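PDB 3O9Z: lipopolysaccharide biosynthesis protein wbpB from Thermus thermophilus, which is an NAD-binding dehydrogenase involved in the biosynthesis of 2,3-diacetamido-2,3-dideoxy-D-mannuronic acid, a sugar of lipopolysaccharide. Local coordinates for residues H266-V269 with Y270-T273; L84-P87 with Q88-A92; V40-V43 with D44-F47. One frame throughout, in Å; residues are numbered along the deposited sequence.

All three contacts are local, each within a helix or a short 3-10 turn and its flanks, and none touches another. Contacts 2 and 3 belong to the NAD-binding Rossmann fold, with centres about 24 Å apart; contact 1, much later in the chain, lies about 20 Å from contact 2 and about 21 Å from contact 3, again between centres. What relates them is the dinucleotide. Contact 2 supplies His85 and Gln88, which meet the cofactor directly. In contact 1 the side chain of His266 comes to about 4 Å from a bound NAD and about 7 Å from the 2-oxoglutarate. Contact 3 stands further back, with Gly41 about 6 Å from a bound NAD. Contacts 2 and 3 both also meet neighbouring subunits.

Contact 1. Residues H266-V269 with Y270-T273; sequences HTEV and YRKT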
loop_
_atom_site.group_PDB
_atom_site.type_symbol
_atom_site.label_atom_id
_atom_site.label_comp_id
_atom_site.label_asym_id
_atom_site.label_seq_id
_atom_site.Cartn_x
_atom_site.Cartn_y
_atom_site.Cartn_z
ATOM N N HIS A 266 -25.313 12.122 -10.423
ATOM C CA HIS A 266 -25.249 10.750 -9.948
ATOM C C HIS A 266 -26.557 10.290 -9.284
ATOM O O HIS A 266 -26.909 9.126 -9.353
ATOM C CB HIS A 266 -24.071 10.561 -8.979
ATOM C CG HIS A 266 -22.770 10.260 -9.666
ATOM N ND1 HIS A 266 -22.237 11.083 -10.639
ATOM C CD2 HIS A 266 -21.930 9.206 -9.548
ATOM C CE1 HIS A 266 -21.093 10.563 -11.059
ATOM N NE2 HIS A 266 -20.886 9.435 -10.407
ATOM N N THR A 267 -27.226 11.210 -8.600
ATOM C CA THR A 267 -28.428 10.766 -7.885
ATOM C C THR A 267 -29.500 10.352 -8.906
ATOM O O THR A 267 -30.143 9.310 -8.775
ATOM C CB THR A 267 -28.941 11.880 -6.976
ATOM O OG1 THR A 267 -27.989 12.091 -5.918
ATOM C CG2 THR A 267 -30.314 11.505 -6.404
ATOM N N GLU A 268 -29.583 11.115 -9.995
ATOM C CA GLU A 268 -30.461 10.698 -11.084
ATOM C C GLU A 268 -30.144 9.365 -11.772
ATOM O O GLU A 268 -31.037 8.577 -12.033
ATOM C CB GLU A 268 -30.589 11.845 -12.090
ATOM C CG GLU A 268 -31.473 11.498 -13.290
ATOM C CD GLU A 268 -32.932 11.328 -12.938
ATOM O OE1 GLU A 268 -33.378 11.842 -11.878
ATOM O OE2 GLU A 268 -33.622 10.697 -13.772
ATOM N N VAL A 269 -28.874 9.020 -12.013
ATOM C CA VAL A 269 -28.551 7.671 -12.411
ATOM C C VAL A 269 -29.069 6.627 -11.412
ATOM O O VAL A 269 -29.493 5.556 -11.803
ATOM C CB VAL A 269 -27.021 7.572 -12.636
ATOM C CG1 VAL A 269 -26.596 6.180 -13.007
ATOM C CG2 VAL A 269 -26.645 8.566 -13.745
ATOM N N TYR A 270 -28.888 6.890 -10.116
ATOM C CA TYR A 270 -29.247 5.891 -9.103
ATOM C C TYR A 270 -30.752 5.661 -9.135
ATOM O O TYR A 270 -31.238 4.535 -9.159
ATOM C CB TYR A 270 -28.851 6.394 -7.707
ATOM C CG TYR A 270 -27.524 5.871 -7.214
ATOM C CD1 TYR A 270 -27.477 4.988 -6.145
ATOM C CD2 TYR A 270 -26.331 6.284 -7.788
ATOM C CE1 TYR A 270 -26.260 4.490 -5.682
ATOM C CE2 TYR A 270 -25.123 5.809 -7.334
ATOM C CZ TYR A 270 -25.092 4.922 -6.288
ATOM O OH TYR A 270 -23.917 4.380 -5.844
ATOM N N ARG A 271 -31.460 6.776 -9.195
ATOM C CA ARG A 271 -32.918 6.674 -9.317
ATOM C C ARG A 271 -33.383 5.855 -10.525
ATOM O O ARG A 271 -34.238 4.970 -10.417
ATOM C CB ARG A 271 -33.514 8.072 -9.359
ATOM C CG ARG A 271 -35.035 8.029 -9.374
ATOM C CD ARG A 271 -35.672 9.350 -9.803
ATOM N NE ARG A 271 -35.514 9.607 -11.237
ATOM C CZ ARG A 271 -36.215 9.010 -12.201
ATOM N NH1 ARG A 271 -37.114 8.078 -11.905
ATOM N NH2 ARG A 271 -36.005 9.326 -13.474
ATOM N N LYS A 272 -32.827 6.148 -11.692
ATOM C CA LYS A 272 -33.219 5.388 -12.875
ATOM C C LYS A 272 -32.914 3.918 -12.716
ATOM O O LYS A 272 -33.682 3.071 -13.139
ATOM C CB LYS A 272 -32.471 5.928 -14.104
ATOM C CG LYS A 272 -32.926 7.338 -14.484
ATOM C CD LYS A 272 -32.494 7.721 -15.896
ATOM C CE LYS A 272 -32.854 6.667 -16.942
ATOM N NZ LYS A 272 -34.178 6.930 -17.595
ATOM N N THR A 273 -31.797 3.605 -12.069
ATOM C CA THR A 273 -31.368 2.228 -11.947
ATOM C C THR A 273 -32.414 1.511 -11.097
ATOM O O THR A 273 -32.829 0.400 -11.400
ATOM C CB THR A 273 -29.952 2.172 -11.329
ATOM O OG1 THR A 273 -29.077 2.939 -12.194
ATOM C CG2 THR A 273 -29.453 0.737 -11.258
#
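Residues 266-273 run as two turns of a single helix, in which the amides of Tyr270, Arg271, Lys272 and Thr273 bond to the carbonyl oxygens of His266, Thr267, Glu268 and Val269, four residues earlier in each case. On the outer side Glu268 and Arg271 lie alongside one another, pointing the same way. Both leave the backbone with CG anti to N, and the bends further out, at chi2 of Glu268 (68°) and chi3 of Arg271, bring carboxylate and guanidinium together. The arginine grips side-on with two nitrogens: NE reaches Glu268 OE1 at 3.2 Å, almost straight, and NH2 reaches Glu268 OE2 at 2.8 Å. The groups are not coplanar, their planes standing 44° apart; OE1 sits in the guanidinium plane but is met from above its own carboxylate, whereas OE2 is met on its syn side. Lys272 passes beside this pair, its CG 3.5 Å from Glu268 OE2, before its amine leads away to a salt bridge with Glu277. This helix, 266-274, follows the six-stranded sheet of the C-terminal domain in sequence and rests against helix 16-25 and strand 98-101 of the Rossmann fold; the chain then adds strand 279-280 antiparallel to the edge of the Rossmann sheet. On the inner side Thr273 OG1 donates to Val269 O at 2.7 Å, and Thr273 N reaches the same Val269 O at 3.0 Å from the opposite face of the carbonyl, giving that oxygen two donors. The Tyr270 ring presents its edge to the preceding turn, CD2 lying 3.3 Å from His266 O, and its buried hydroxyl is satisfied by His19 and Ser77. His266, in the cofactor pocket, is held through NE2 by Glu102 and meets the His19 ring edge-to-face.

Contact 2. Residues L84-P87 with Q88-A92; sequences LHYP and QIRMA. With NAD (nicotinamide-adenine-dinucleotide), chain E.
Arg90 runs alongside Tyr86, one helical turn before it, and each part of its chain finds something to touch. CB starts 3.5 Å from Pro87 O. CG lies over one face of the tyrosine ring, 4.1 Å from its centroid, in a CH-pi contact displaced toward the rim, while also standing 3.3 Å from Tyr86 O. A sharp bend at chi2 (-89°) then turns the chain along the ring, so that CD comes 3.8 Å from Tyr86 OH. At the tip NH2 donates to Tyr86 OH at 2.7 Å; the hydroxyl lies at the guanidinium edge, and that group stands 76° to the ring. The second subunit supplies Glu64 to NH1 and Asp65 to NH2, and these two carboxylates probably balance the charge of the buried guanidinium. Helix 85-94 is the crossover of the beta-alpha-beta unit between strands 75-78 and 98-101 of the Rossmann fold, and its first turn faces the cofactor. There His85 presents its ring edge to the nicotinamide ribose, with NE2 2.9 Å from NAD O3D; NE2 also bonds to Ser80 O and ND1 to Pro104 O, which together fix the rotation of the ring. Gln88, extended beyond CG, brings NE2 to 3.1 Å from NAD N1A at the adenine rim. That same nitrogen bonds to Glu57 of the second subunit, and OE1 to Thr9 and Ser80. The CD1 methyl of Leu84 packs against the adenine, 3.4 Å from NAD N7A.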
loop_
_atom_site.group_PDB
_atom_site.type_symbol
_atom_site.label_atom_id
_atom_site.label_comp_id
_atom_site.label_asym_id
_atom_site.label_seq_id
_atom_site.Cartn_x
_atom_site.Cartn_y
_atom_site.Cartn_z
ATOM N N LEU A 84 -10.842 -3.213 -11.689
ATOM C CA LEU A 84 -11.512 -3.977 -10.647
ATOM C C LEU A 84 -13.017 -3.997 -10.844
ATOM O O LEU A 84 -13.743 -4.708 -10.113
ATOM C CB LEU A 84 -11.207 -3.344 -9.266
ATOM C CG LEU A 84 -9.812 -3.754 -8.816
ATOM C CD1 LEU A 84 -9.300 -2.698 -7.796
ATOM C CD2 LEU A 84 -9.874 -5.144 -8.134
ATOM N N HIS A 85 -13.567 -3.248 -11.812
ATOM C CA HIS A 85 -15.001 -3.282 -11.977
ATOM C C HIS A 85 -15.485 -4.703 -12.333
ATOM O O HIS A 85 -16.417 -5.181 -11.661
ATOM C CB HIS A 85 -15.472 -2.265 -13.033
ATOM C CG HIS A 85 -15.252 -0.824 -12.650
ATOM N ND1 HIS A 85 -15.578 0.211 -13.497
ATOM C CD2 HIS A 85 -14.651 -0.260 -11.568
ATOM C CE1 HIS A 85 -15.237 1.362 -12.929
ATOM N NE2 HIS A 85 -14.689 1.109 -11.753
ATOM N N TYR A 86 -14.862 -5.319 -13.325
ATOM C CA TYR A 86 -15.308 -6.675 -13.753
ATOM C C TYR A 86 -15.296 -7.645 -12.539
ATOM O O TYR A 86 -16.366 -8.251 -12.290
ATOM C CB TYR A 86 -14.431 -7.183 -14.907
ATOM C CG TYR A 86 -14.707 -8.640 -15.239
ATOM C CD1 TYR A 86 -15.923 -8.981 -15.800
ATOM C CD2 TYR A 86 -13.735 -9.602 -15.056
ATOM C CE1 TYR A 86 -16.190 -10.311 -16.129
ATOM C CE2 TYR A 86 -13.986 -10.952 -15.389
ATOM C CZ TYR A 86 -15.211 -11.236 -15.961
ATOM O OH TYR A 86 -15.494 -12.556 -16.341
ATOM N N PRO A 87 -14.133 -7.819 -11.847
ATOM C CA PRO A 87 -14.160 -8.849 -10.782
ATOM C C PRO A 87 -15.040 -8.462 -9.613
ATOM O O PRO A 87 -15.469 -9.377 -8.872
ATOM C CB PRO A 87 -12.696 -9.069 -10.423
ATOM C CG PRO A 87 -12.054 -7.715 -10.812
ATOM C CD PRO A 87 -12.758 -7.373 -12.130
ATOM N N GLN A 88 -15.263 -7.165 -9.348
ATOM C CA GLN A 88 -16.179 -6.736 -8.308
ATOM C C GLN A 88 -17.649 -6.912 -8.654
ATOM O O GLN A 88 -18.489 -7.181 -7.806
ATOM C CB GLN A 88 -15.905 -5.315 -7.734
ATOM C CG GLN A 88 -14.540 -5.270 -7.073
ATOM C CD GLN A 88 -14.268 -3.979 -6.358
ATOM O OE1 GLN A 88 -14.788 -2.922 -6.692
ATOM N NE2 GLN A 88 -13.474 -4.115 -5.294
ATOM N N ILE A 89 -17.949 -6.744 -9.950
ATOM C CA ILE A 89 -19.266 -7.127 -10.444
ATOM C C ILE A 89 -19.403 -8.667 -10.365
ATOM O O ILE A 89 -20.451 -9.096 -9.884
ATOM C CB ILE A 89 -19.416 -6.676 -11.899
ATOM C CG1 ILE A 89 -19.505 -5.138 -12.020
ATOM C CG2 ILE A 89 -20.667 -7.350 -12.496
ATOM C CD1 ILE A 89 -19.095 -4.660 -13.442
ATOM N N ARG A 90 -18.361 -9.451 -10.624
ATOM C CA ARG A 90 -18.487 -10.930 -10.461
ATOM C C ARG A 90 -18.766 -11.199 -8.968
ATOM O O ARG A 90 -19.532 -12.116 -8.629
ATOM C CB ARG A 90 -17.192 -11.626 -10.856
ATOM C CG ARG A 90 -16.925 -11.539 -12.360
ATOM C CD ARG A 90 -17.526 -12.644 -13.149
ATOM N NE ARG A 90 -17.123 -13.969 -12.675
ATOM C CZ ARG A 90 -16.170 -14.726 -13.219
ATOM N NH1 ARG A 90 -15.928 -15.929 -12.711
ATOM N NH2 ARG A 90 -15.464 -14.360 -14.286
ATOM N N MET A 91 -18.161 -10.449 -8.044
ATOM C CA MET A 91 -18.390 -10.663 -6.615
ATOM C C MET A 91 -19.843 -10.337 -6.271
ATOM O O MET A 91 -20.509 -11.114 -5.542
ATOM C CB MET A 91 -17.434 -9.760 -5.821
ATOM C CG MET A 91 -17.691 -9.694 -4.296
ATOM S SD MET A 91 -16.277 -8.905 -3.374
ATOM C CE MET A 91 -16.255 -7.202 -3.961
ATOM N N ALA A 92 -20.357 -9.187 -6.710
ATOM C CA ALA A 92 -21.734 -8.802 -6.467
ATOM C C ALA A 92 -22.637 -9.989 -6.901
ATOM O O ALA A 92 -23.494 -10.453 -6.115
ATOM C CB ALA A 92 -22.113 -7.542 -7.246
HETATM P PA NAD E . -9.607 7.466 -6.865
HETATM O O1A NAD E . -9.834 8.794 -6.246
HETATM O O2A NAD E . -8.203 6.964 -7.240
HETATM O O5B NAD E . -10.286 6.509 -5.807
HETATM C C5B NAD E . -10.156 5.142 -6.083
HETATM C C4B NAD E . -10.451 4.361 -4.779
HETATM O O4B NAD E . -10.521 2.935 -5.037
HETATM C C3B NAD E . -9.249 4.546 -3.812
HETATM O O3B NAD E . -9.677 5.060 -2.534
HETATM C C2B NAD E . -8.597 3.155 -3.731
HETATM O O2B NAD E . -7.977 2.853 -2.472
HETATM C C1B NAD E . -9.887 2.302 -3.917
HETATM N N9A NAD E . -9.537 0.907 -4.290
HETATM C C8A NAD E . -8.435 0.311 -4.824
HETATM N N7A NAD E . -8.607 -1.005 -4.917
HETATM C C5A NAD E . -9.820 -1.304 -4.347
HETATM C C6A NAD E . -10.568 -2.518 -4.111
HETATM N N6A NAD E . -10.030 -3.733 -4.439
HETATM N N1A NAD E . -11.750 -2.297 -3.547
HETATM C C2A NAD E . -12.340 -1.166 -3.186
HETATM N N3A NAD E . -11.644 -0.014 -3.372
HETATM C C4A NAD E . -10.447 -0.107 -3.963
HETATM O O3 NAD E . -10.495 7.366 -8.191
HETATM P PN NAD E . -11.884 7.976 -8.568
HETATM O O1N NAD E . -11.654 9.231 -9.409
HETATM O O2N NAD E . -12.763 8.065 -7.351
HETATM O O5D NAD E . -12.439 6.948 -9.657
HETATM C C5D NAD E . -13.143 5.869 -9.096
HETATM C C4D NAD E . -13.999 5.286 -10.235
HETATM O O4D NAD E . -15.004 6.289 -10.506
HETATM C C3D NAD E . -13.266 4.988 -11.551
HETATM O O3D NAD E . -13.983 3.869 -12.165
HETATM C C2D NAD E . -13.588 6.249 -12.370
HETATM O O2D NAD E . -13.612 5.996 -13.766
HETATM C C1D NAD E . -14.962 6.721 -11.879
HETATM N N1N NAD E . -15.165 8.162 -12.023
HETATM C C2N NAD E . -16.273 8.605 -12.577
HETATM C C3N NAD E . -16.584 9.938 -12.752
HETATM C C7N NAD E . -17.842 10.237 -13.461
HETATM O O7N NAD E . -18.789 9.423 -13.499
HETATM N N7N NAD E . -17.922 11.478 -13.926
HETATM C C4N NAD E . -15.656 10.876 -12.279
HETATM C C5N NAD E . -14.534 10.377 -11.617
HETATM C C6N NAD E . -14.288 9.013 -11.470
#

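Contact 3. Residues V40-V43 with D44-F47; sequences VGLV and DSFF
Leu42 sets its CD2 methyl beside CE2 of the Phe46 ring, 4.2 Å from that atom and near the ring plane, the two side chains crossing at a slant. The same CD2 comes 3.3 Å from Ser45 OG, so one branch of the leucine touches both residues. Its carbonyl also serves both: the phenylalanine ring turns an edge to it, with CD2 of Phe46 lying 3.6 Å from Leu42 O. With OG placed between its backbone N and carbonyl carbon (chi1 66°), the hydroxyl of Ser45 swings back one turn and donates to Leu42 O at 2.7 Å, in the carbonyl plane, while Ser45 N reaches that oxygen from above the plane at 3.1 Å. This short 3-10 turn, which includes a weak bond from Asp44 N to Gly41 O, occupies the link between the neighbouring parallel strands 29-34 and 51-53 of the Rossmann sheet, just beyond the NAD-binding Asp35. The chain leaves the turn over Val43 O, which accepts two amides: Phe47 N arrives straight on at 2.8 Å, and Phe46 N comes at 3.0 Å from well above the carbonyl plane. The Val43 side chain sits on the inner side, its CG1 3.3 Å from Asp44 N, and packs on Leu11 and Leu30 as well as on Trp165 of the third subunit. An alanine here would strip away both methyls and is likely to leave a gap between the turn, strand 29-34 and that neighbouring tryptophan. Asp44, beside it, crosses to the same subunit, OD1 bonding to the Trp165 indole and OD2 to the Gly163 amide there. Phe47 turns instead to helix 16-25, touching Ile23 and making a cation-pi contact with Lys24.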
loop_
_atom_site.group_PDB
_atom_site.type_symbol
_atom_site.label_atom_id
_atom_site.label_comp_id
_atom_site.label_asym_id
_atom_site.label_seq_id
_atom_site.Cartn_x
_atom_site.Cartn_y
_atom_site.Cartn_z
ATOM N N VAL A 40 -11.190 7.536 4.943
ATOM C CA VAL A 40 -12.608 7.471 4.613
ATOM C C VAL A 40 -13.469 8.169 5.642
ATOM O O VAL A 40 -14.701 8.050 5.646
ATOM C CB VAL A 40 -13.072 6.002 4.495
ATOM C CG1 VAL A 40 -12.264 5.220 3.472
ATOM C CG2 VAL A 40 -13.026 5.288 5.880
ATOM N N GLY A 41 -12.861 8.960 6.521
ATOM C CA GLY A 41 -13.642 9.591 7.609
ATOM C C GLY A 41 -14.877 10.403 7.242
ATOM O O GLY A 41 -15.794 10.615 8.046
ATOM N N LEU A 42 -14.939 10.860 5.995
ATOM C CA LEU A 42 -16.129 11.517 5.498
ATOM C C LEU A 42 -17.391 10.682 5.664
ATOM O O LEU A 42 -18.481 11.231 5.743
ATOM C CB LEU A 42 -15.995 11.868 4.011
ATOM C CG LEU A 42 -16.253 13.314 3.609
ATOM C CD1 LEU A 42 -16.470 13.355 2.088
ATOM C CD2 LEU A 42 -17.425 13.929 4.352
ATOM N N VAL A 43 -17.249 9.365 5.692
ATOM C CA VAL A 43 -18.407 8.468 5.661
ATOM C C VAL A 43 -19.300 8.650 6.902
ATOM O O VAL A 43 -20.523 8.467 6.839
ATOM C CB VAL A 43 -17.984 6.987 5.495
ATOM C CG1 VAL A 43 -17.257 6.420 6.739
ATOM C CG2 VAL A 43 -19.208 6.088 5.252
ATOM N N ASP A 44 -18.720 9.067 8.028
ATOM C CA ASP A 44 -19.546 9.250 9.220
ATOM C C ASP A 44 -20.554 10.384 9.087
ATOM O O ASP A 44 -21.557 10.375 9.789
ATOM C CB ASP A 44 -18.686 9.514 10.460
ATOM C CG ASP A 44 -17.980 8.285 10.962
ATOM O OD1 ASP A 44 -18.301 7.181 10.492
ATOM O OD2 ASP A 44 -17.106 8.362 11.865
ATOM N N SER A 45 -20.318 11.334 8.191
ATOM C CA SER A 45 -21.289 12.408 8.004
ATOM C C SER A 45 -22.484 11.940 7.174
ATOM O O SER A 45 -23.458 12.679 7.066
ATOM C CB SER A 45 -20.629 13.629 7.358
ATOM O OG SER A 45 -20.214 13.306 6.044
ATOM N N PHE A 46 -22.421 10.729 6.622
ATOM C CA PHE A 46 -23.530 10.184 5.825
ATOM C C PHE A 46 -24.160 8.958 6.480
ATOM O O PHE A 46 -25.391 8.855 6.602
ATOM C CB PHE A 46 -23.056 9.765 4.415
ATOM C CG PHE A 46 -22.664 10.917 3.522
ATOM C CD1 PHE A 46 -23.586 11.509 2.662
ATOM C CD2 PHE A 46 -21.372 11.410 3.563
ATOM C CE1 PHE A 46 -23.209 12.555 1.850
ATOM C CE2 PHE A 46 -20.983 12.468 2.761
ATOM C CZ PHE A 46 -21.912 13.042 1.904
ATOM N N PHE A 47 -23.322 7.969 6.784
ATOM C CA PHE A 47 -23.770 6.673 7.264
ATOM C C PHE A 47 -22.867 6.235 8.403
ATOM O O PHE A 47 -22.005 5.364 8.236
ATOM C CB PHE A 47 -23.786 5.615 6.132
ATOM C CG PHE A 47 -24.819 5.892 5.074
ATOM C CD1 PHE A 47 -26.147 5.592 5.324
ATOM C CD2 PHE A 47 -24.457 6.512 3.878
ATOM C CE1 PHE A 47 -27.121 5.884 4.346
ATOM C CE2 PHE A 47 -25.408 6.805 2.911
ATOM C CZ PHE A 47 -26.744 6.493 3.145
#